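Local coordinates for protein putative prolyl-tRNA synthetase (Leishmania major, PDB 5XIL) that probably attaches L-proline to its cognate tRNA at the expense of ATP, as a class II aminoacyl-tRNA synthetase, at residues E58-E63 against V175-E180; E201-A206 against A474-I479; V293-V298 against W317-E322. One frame throughout, in Å; residues are numbered along the deposited sequence. Where two conformers were deposited one is given.

In the fold
Contact 1 closes first along the chain; contact 2 then spans a long stretch that contains contact 3. Contact 1 joins helices 40-60 and 168-189 beside the sheet of the class II catalytic core. Contact 2 lies about 23 Å from it, centre to centre, and ties a core loop to strand 475-480 of the C-terminal part, whose zinc site is nearby; it therefore brings together residues some 270 positions apart. In contact 3, within the anticodon-binding domain, strand 293-297 packs on helix 306-325. Its centre is about 40 Å from that of contact 1 and about 49 Å from that of contact 2; it touches neither and lies across the chain's centre from contact 2.

Contact 1. Residues E58-E63 against V175-E180; sequences EKLGVE and VLEILE
Leu60, on the last turn of helix 40-60, meets Glu177 and Ile178 of helix 168-189 with its two methyl branches. Earlier on that turn, Glu58 OE1 forms salt bridges to Lys47 and Arg51 of the second subunit, so one turn serves both the dimer interface and packing within the chain. At Leu60 the fork is split between a polar and an apolar neighbour. Leu60 CD2 rests against the carboxylate end of Glu177, 3.9 Å from OE1 and 4.0 Å from CD, with CB a little farther off, while Leu60 CD1 touches Ile178 CD1 at 4.0 Å. With CG beside the backbone N (chi1 -71°), the leucine fork is directed at helix 168-189. Glu177 suits this half-covered place because its charge is answered by Lys173 at OE2. Ile178 is buried, and its ethyl arm bends round so that CD1 approaches Leu60; the same side chain also packs on Trp262 of the sheet. A long helix leading into a short strand at the subunit interface is consistent with motif 1 of class II synthetases. Gly61 ends the helix in a Schellman motif, at a positive phi (119°) where a side chain would press on the carbonyl oxygen of Leu60. Beyond it, buried Val62, its CB directed toward helix 168-189, packs on Glu174, Trp262 and Arg132, and Glu63 enters strand 63-64, bonding through its backbone to Arg132 and Asn134.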
# COMPACT_ATOMS: atom_id res chain seq x y z
N GLU A 58 0.41 9.25 -7.75
CA GLU A 58 -0.61 10.10 -7.13
C GLU A 58 -0.33 11.54 -7.45
O GLU A 58 -1.23 12.31 -7.85
CB GLU A 58 -0.77 9.85 -5.61
CG GLU A 58 -1.73 10.82 -4.92
CD GLU A 58 -2.01 10.51 -3.43
OE1 GLU A 58 -2.12 9.33 -3.02
OE2 GLU A 58 -2.16 11.48 -2.68
N LYS A 59 0.92 11.92 -7.35
CA LYS A 59 1.34 13.27 -7.60
C LYS A 59 1.15 13.65 -9.07
O LYS A 59 0.83 14.81 -9.39
CB LYS A 59 2.80 13.44 -7.14
CG LYS A 59 3.27 14.89 -7.13
CD LYS A 59 4.65 15.06 -6.45
CE LYS A 59 5.06 16.54 -6.36
NZ LYS A 59 5.61 17.02 -7.65
N LEU A 60 1.29 12.71 -9.98
CA LEU A 60 0.95 13.01 -11.35
C LEU A 60 -0.51 13.27 -11.63
O LEU A 60 -0.83 13.89 -12.61
CB LEU A 60 1.43 11.93 -12.31
CG LEU A 60 2.92 11.86 -12.54
CD1 LEU A 60 3.29 10.54 -13.17
CD2 LEU A 60 3.46 12.99 -13.36
N GLY A 61 -1.39 12.74 -10.81
CA GLY A 61 -2.82 12.92 -10.95
C GLY A 61 -3.55 11.63 -11.17
O GLY A 61 -4.72 11.65 -11.38
N VAL A 62 -2.88 10.49 -11.11
CA VAL A 62 -3.55 9.21 -11.25
C VAL A 62 -4.23 8.80 -9.98
O VAL A 62 -3.71 8.98 -8.91
CB VAL A 62 -2.58 8.12 -11.80
CG1 VAL A 62 -3.30 6.85 -12.13
CG2 VAL A 62 -1.90 8.59 -13.06
N GLU A 63 -5.44 8.23 -10.05
CA GLU A 63 -6.10 7.76 -8.84
C GLU A 63 -6.19 6.25 -8.75
O GLU A 63 -6.36 5.56 -9.73
CB GLU A 63 -7.51 8.37 -8.81
CG GLU A 63 -7.52 9.90 -8.88
CD GLU A 63 -8.92 10.44 -8.92
OE1 GLU A 63 -9.59 10.37 -9.95
OE2 GLU A 63 -9.45 10.74 -7.83
N VAL A 175 2.73 8.80 -20.94
CA VAL A 175 3.47 7.57 -21.24
C VAL A 175 4.93 7.68 -20.79
O VAL A 175 5.46 6.80 -20.11
CB VAL A 175 3.40 7.25 -22.74
CG1 VAL A 175 4.48 6.24 -23.10
CG2 VAL A 175 2.04 6.65 -23.09
N LEU A 176 5.57 8.80 -21.11
CA LEU A 176 6.95 9.04 -20.75
C LEU A 176 7.14 9.49 -19.32
O LEU A 176 8.18 9.21 -18.73
CB LEU A 176 7.61 10.02 -21.71
CG LEU A 176 7.73 9.61 -23.17
CD1 LEU A 176 8.18 10.74 -24.09
CD2 LEU A 176 8.72 8.47 -23.27
N GLU A 177 6.18 10.17 -18.74
CA GLU A 177 6.22 10.51 -17.33
C GLU A 177 6.25 9.24 -16.49
O GLU A 177 7.03 9.14 -15.51
CB GLU A 177 5.09 11.41 -16.89
CG GLU A 177 5.31 12.87 -17.35
CD GLU A 177 4.04 13.72 -17.23
OE1 GLU A 177 2.90 13.22 -17.26
OE2 GLU A 177 4.18 14.94 -17.14
N ILE A 178 5.42 8.31 -16.88
CA ILE A 178 5.30 7.06 -16.18
C ILE A 178 6.59 6.25 -16.36
O ILE A 178 7.11 5.68 -15.39
CB ILE A 178 4.05 6.26 -16.64
CG1 ILE A 178 2.75 6.93 -16.18
CG2 ILE A 178 4.13 4.79 -16.17
CD1 ILE A 178 2.51 6.90 -14.68
N LEU A 179 7.12 6.23 -17.58
CA LEU A 179 8.40 5.60 -17.81
C LEU A 179 9.50 6.16 -16.95
O LEU A 179 10.27 5.38 -16.39
CB LEU A 179 8.83 5.65 -19.31
CG LEU A 179 9.99 4.69 -19.62
CD1 LEU A 179 9.49 3.28 -19.62
CD2 LEU A 179 10.62 5.04 -20.96
N GLU A 180 9.53 7.49 -16.78
CA GLU A 180 10.48 8.11 -15.85
C GLU A 180 10.32 7.65 -14.42
O GLU A 180 11.33 7.46 -13.70
CB GLU A 180 10.50 9.63 -15.97
CG GLU A 180 11.08 10.12 -17.26
CD GLU A 180 12.51 9.61 -17.61
OE1 GLU A 180 13.36 9.43 -16.76
OE2 GLU A 180 12.75 9.48 -18.81

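Contact 2. Residues E201-A206 against A474-I479; sequences EKEKFA and AKTLCI
Glu203 reaches from the loop between strands 195-198 and 210-218 to Lys475 and Thr476 of strand 475-480. Its CB points toward that strand, and CG makes the first contact, 3.5 Å from Thr476 OG1 and 3.8 Å from Thr476 O. The Thr476 hydroxyl is engaged with Glu444 and Thr200, so the methylene of Glu203 merely rests against it. A bend at chi2 (-72°) then turns the carboxylate along the strand toward Lys475. This strand is antiparallel to both 195-198 and 504-509, and a classic beta bulge, Leu477 and Cys478 against Leu507, interrupts its pairing with the latter. Through it the C-terminal part, with a zinc ion about 11 Å from the Thr476 side chain, is joined to the catalytic core. At the tip, Glu203 OE1 forms a salt bridge with Lys475 NZ at 3.2 Å; the amine comes on the syn side but 35° out of the carboxylate plane. The two side chains cross nearly at right angles, and the long lysine stem lets its amine arch over to the acid. Two waters add bridges between the acid and the strand backbone. Water 2 donates to Glu203 OE2 (2.8 Å) and accepts from Thr476 N (2.9 Å). Water 1, 2.6 Å from Thr476 O, is a looser link to Glu203 OE1 at 3.3 Å, since other acceptors compete for its protons.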
# COMPACT_ATOMS: atom_id res chain seq x y z
N GLU A 201 8.58 -2.24 -33.56
CA GLU A 201 7.23 -2.75 -33.96
C GLU A 201 7.01 -4.19 -33.60
O GLU A 201 5.95 -4.57 -33.07
CB GLU A 201 7.02 -2.56 -35.48
CG GLU A 201 6.67 -1.17 -35.88
CD GLU A 201 5.31 -0.71 -35.38
OE1 GLU A 201 4.30 -1.44 -35.46
OE2 GLU A 201 5.24 0.44 -34.93
N LYS A 202 8.01 -5.04 -33.84
CA LYS A 202 7.90 -6.47 -33.54
C LYS A 202 7.71 -6.70 -32.01
O LYS A 202 7.00 -7.56 -31.56
CB LYS A 202 9.20 -7.21 -34.00
CG LYS A 202 9.20 -8.71 -33.71
CD LYS A 202 10.45 -9.40 -34.27
CE LYS A 202 10.47 -10.93 -34.06
NZ LYS A 202 11.66 -11.73 -34.66
N GLU A 203 8.38 -5.91 -31.20
CA GLU A 203 8.40 -6.21 -29.76
C GLU A 203 7.42 -5.43 -28.89
O GLU A 203 7.33 -5.64 -27.70
CB GLU A 203 9.83 -5.97 -29.21
CG GLU A 203 10.84 -6.94 -29.80
CD GLU A 203 10.71 -8.35 -29.29
OE1 GLU A 203 10.33 -8.57 -28.13
OE2 GLU A 203 11.11 -9.24 -30.04
N LYS A 204 6.67 -4.53 -29.48
CA LYS A 204 5.69 -3.78 -28.72
C LYS A 204 4.51 -4.61 -28.26
O LYS A 204 4.27 -5.73 -28.72
CB LYS A 204 5.18 -2.62 -29.52
CG LYS A 204 4.24 -3.00 -30.63
CD LYS A 204 3.91 -1.77 -31.45
CE LYS A 204 2.60 -1.95 -32.22
NZ LYS A 204 2.40 -0.81 -33.19
N PHE A 205 3.75 -4.03 -27.37
CA PHE A 205 2.48 -4.62 -26.96
C PHE A 205 1.53 -4.54 -28.15
O PHE A 205 1.27 -3.45 -28.70
CB PHE A 205 1.90 -3.86 -25.80
CG PHE A 205 0.49 -4.30 -25.43
CD1 PHE A 205 0.14 -5.66 -25.39
CD2 PHE A 205 -0.48 -3.37 -25.22
CE1 PHE A 205 -1.17 -6.05 -25.08
CE2 PHE A 205 -1.77 -3.75 -24.87
CZ PHE A 205 -2.13 -5.09 -24.83
N ALA A 206 1.03 -5.71 -28.52
CA ALA A 206 0.32 -5.94 -29.79
C ALA A 206 -0.90 -5.02 -29.90
O ALA A 206 -1.10 -4.42 -30.94
CB ALA A 206 -0.12 -7.41 -29.91
N ALA A 474 19.48 -13.48 -30.62
CA ALA A 474 19.36 -12.15 -30.04
C ALA A 474 18.10 -11.45 -30.56
O ALA A 474 17.89 -11.34 -31.78
CB ALA A 474 20.54 -11.33 -30.45
N LYS A 475 17.31 -10.88 -29.66
CA LYS A 475 16.20 -10.07 -30.09
C LYS A 475 16.55 -8.62 -29.93
O LYS A 475 17.64 -8.32 -29.34
CB LYS A 475 14.95 -10.41 -29.26
CG LYS A 475 15.06 -10.16 -27.77
CD LYS A 475 13.72 -10.68 -27.25
CE LYS A 475 13.22 -9.98 -26.06
NZ LYS A 475 11.77 -10.41 -25.96
N THR A 476 15.67 -7.72 -30.35
CA THR A 476 15.85 -6.34 -30.00
C THR A 476 15.27 -6.18 -28.56
O THR A 476 14.27 -6.82 -28.17
CB THR A 476 15.22 -5.32 -30.90
OG1 THR A 476 13.83 -5.58 -30.99
CG2 THR A 476 15.84 -5.35 -32.33
N LEU A 477 16.00 -5.40 -27.82
CA LEU A 477 15.63 -4.99 -26.47
C LEU A 477 14.92 -3.61 -26.50
O LEU A 477 13.77 -3.52 -26.09
CB LEU A 477 16.84 -5.04 -25.54
CG LEU A 477 17.60 -6.37 -25.51
CD1 LEU A 477 18.79 -6.18 -24.59
CD2 LEU A 477 16.76 -7.52 -24.99
N CYS A 478 15.53 -2.59 -27.09
CA CYS A 478 14.87 -1.32 -27.32
C CYS A 478 15.72 -0.53 -28.25
O CYS A 478 16.93 -0.81 -28.42
CB CYS A 478 14.64 -0.49 -26.04
SG CYS A 478 16.14 0.13 -25.30
N ILE A 479 15.09 0.49 -28.82
CA ILE A 479 15.79 1.56 -29.49
C ILE A 479 16.02 2.61 -28.40
O ILE A 479 15.03 3.19 -27.93
CB ILE A 479 14.95 2.24 -30.59
CG1 ILE A 479 14.56 1.19 -31.57
CG2 ILE A 479 15.82 3.26 -31.33
CD1 ILE A 479 13.18 1.31 -32.09
O HOH W 1 12.27 -6.56 -26.46
O HOH W 2 13.29 -8.70 -31.72

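Contact 3. Residues V293-V298 against W317-E322; sequences VIIIPV and WRLESE
Ile295 of strand 293-297 drives its CD1 methyl against helix 306-325 at Leu319 and Glu320. The ethyl arm does the work: CG1 sits beside the backbone N (chi1 -56°) and the chain then runs nearly straight (chi2 161°), carrying CD1 out to the helix backbone. There the Ile295 CD1 methyl lies 3.6 Å from Glu320 N and 3.7 Å from Glu320 CA, with Glu320 CB at 3.9 Å. Such closeness to the main chain suits a slim, unbranched arm, while the beta-branched carbon behind it is at home in a strand. Leu319 slants across it from the helix: Leu319 CG is 3.8 Å and CD2 3.9 Å from Ile295 CD1, and CD2 also lies 4.1 Å from Ile295 CG1. Strand, helix and the following strand 330-332 form a beta-alpha-beta unit of the anticodon-binding domain, and this contact packs the helix on one face of its mixed sheet. In Leu319 CG stands anti to the backbone N (chi1 176°), which sets CG and CD2 against the isoleucine; the same buried side chain packs on Val356 and Trp383. Of the Glu320 side chain, CB is the atom that touches the isoleucine methyl; the rest of its extended chain leads away, and OE1 makes a weak hydrogen bond to Cys332 N. On the sheet's other face Ile294 and Ile296 pack on Trp347 and Phe344 of helix 340-350.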
# COMPACT_ATOMS: atom_id res chain seq x y z
N VAL A 293 21.41 -1.47 9.10
CA VAL A 293 22.61 -1.66 9.94
C VAL A 293 22.34 -2.73 10.96
O VAL A 293 21.37 -2.68 11.70
CB VAL A 293 22.99 -0.37 10.69
CG1 VAL A 293 24.22 -0.61 11.57
CG2 VAL A 293 23.09 0.84 9.78
N ILE A 294 23.21 -3.72 11.02
CA ILE A 294 23.12 -4.72 12.03
C ILE A 294 24.27 -4.49 13.03
O ILE A 294 25.39 -4.36 12.66
CB ILE A 294 23.16 -6.14 11.49
CG1 ILE A 294 22.82 -7.19 12.56
CG2 ILE A 294 24.48 -6.49 10.84
CD1 ILE A 294 21.39 -7.20 12.96
N ILE A 295 23.95 -4.56 14.30
CA ILE A 295 24.95 -4.36 15.41
C ILE A 295 25.22 -5.72 16.10
O ILE A 295 24.32 -6.35 16.62
CB ILE A 295 24.39 -3.33 16.42
CG1 ILE A 295 24.02 -2.02 15.74
CG2 ILE A 295 25.36 -3.13 17.61
CD1 ILE A 295 23.07 -1.18 16.56
N ILE A 296 26.48 -6.17 16.09
CA ILE A 296 26.82 -7.44 16.63
C ILE A 296 27.94 -7.23 17.66
O ILE A 296 28.97 -6.67 17.29
CB ILE A 296 27.33 -8.35 15.54
CG1 ILE A 296 26.27 -8.46 14.41
CG2 ILE A 296 27.74 -9.69 16.11
CD1 ILE A 296 26.72 -9.22 13.19
N PRO A 297 27.73 -7.68 18.92
CA PRO A 297 28.77 -7.57 19.93
C PRO A 297 29.93 -8.54 19.64
O PRO A 297 29.74 -9.68 19.11
CB PRO A 297 28.00 -7.84 21.25
CG PRO A 297 27.02 -8.89 20.82
CD PRO A 297 26.56 -8.40 19.45
N VAL A 298 31.14 -8.09 19.89
CA VAL A 298 32.33 -8.91 19.69
C VAL A 298 33.31 -8.73 20.88
O VAL A 298 33.12 -7.85 21.72
CB VAL A 298 33.09 -8.55 18.42
CG1 VAL A 298 32.21 -8.71 17.16
CG2 VAL A 298 33.62 -7.12 18.52
N TRP A 317 22.27 -2.01 22.51
CA TRP A 317 20.91 -1.55 22.56
C TRP A 317 20.86 -0.04 22.47
O TRP A 317 20.06 0.51 21.83
CB TRP A 317 20.24 -1.98 23.87
CG TRP A 317 19.87 -3.40 23.95
CD1 TRP A 317 20.15 -4.24 24.96
CD2 TRP A 317 19.11 -4.16 23.00
NE1 TRP A 317 19.62 -5.48 24.72
CE2 TRP A 317 18.98 -5.45 23.51
N ARG A 318 21.75 0.61 23.17
CA ARG A 318 21.75 2.04 23.12
C ARG A 318 22.05 2.57 21.73
O ARG A 318 21.49 3.58 21.29
CB ARG A 318 22.80 2.57 24.10
CG ARG A 318 22.91 4.07 24.14
CD ARG A 318 23.60 4.49 25.45
NE ARG A 318 25.04 4.14 25.52
CZ ARG A 318 25.60 3.17 26.27
NH1 ARG A 318 24.88 2.36 27.06
NH2 ARG A 318 26.93 3.01 26.24
N LEU A 319 23.02 1.97 21.11
CA LEU A 319 23.38 2.35 19.75
C LEU A 319 22.20 2.16 18.79
O LEU A 319 21.87 3.03 18.00
CB LEU A 319 24.63 1.59 19.31
CG LEU A 319 25.02 1.85 17.83
CD1 LEU A 319 25.35 3.33 17.67
CD2 LEU A 319 26.21 1.04 17.33
N GLU A 320 21.57 1.03 18.91
CA GLU A 320 20.38 0.74 18.13
C GLU A 320 19.37 1.85 18.27
O GLU A 320 18.79 2.35 17.29
CB GLU A 320 19.78 -0.57 18.56
CG GLU A 320 18.54 -0.92 17.75
CD GLU A 320 17.85 -2.19 18.21
OE1 GLU A 320 18.42 -3.10 18.86
OE2 GLU A 320 16.69 -2.28 17.88
N SER A 321 19.16 2.24 19.53
CA SER A 321 18.16 3.24 19.83
C SER A 321 18.52 4.58 19.23
O SER A 321 17.66 5.27 18.71
CB SER A 321 17.88 3.29 21.34
OG SER A 321 16.98 4.39 21.50
N GLU A 322 19.78 4.97 19.32
CA GLU A 322 20.25 6.25 18.84
C GLU A 322 20.15 6.28 17.31
O GLU A 322 19.73 7.27 16.68
CB GLU A 322 21.72 6.45 19.21
CG GLU A 322 21.92 6.66 20.73
CD GLU A 322 23.38 6.71 21.18
OE1 GLU A 322 24.30 6.73 20.33
OE2 GLU A 322 23.62 6.72 22.43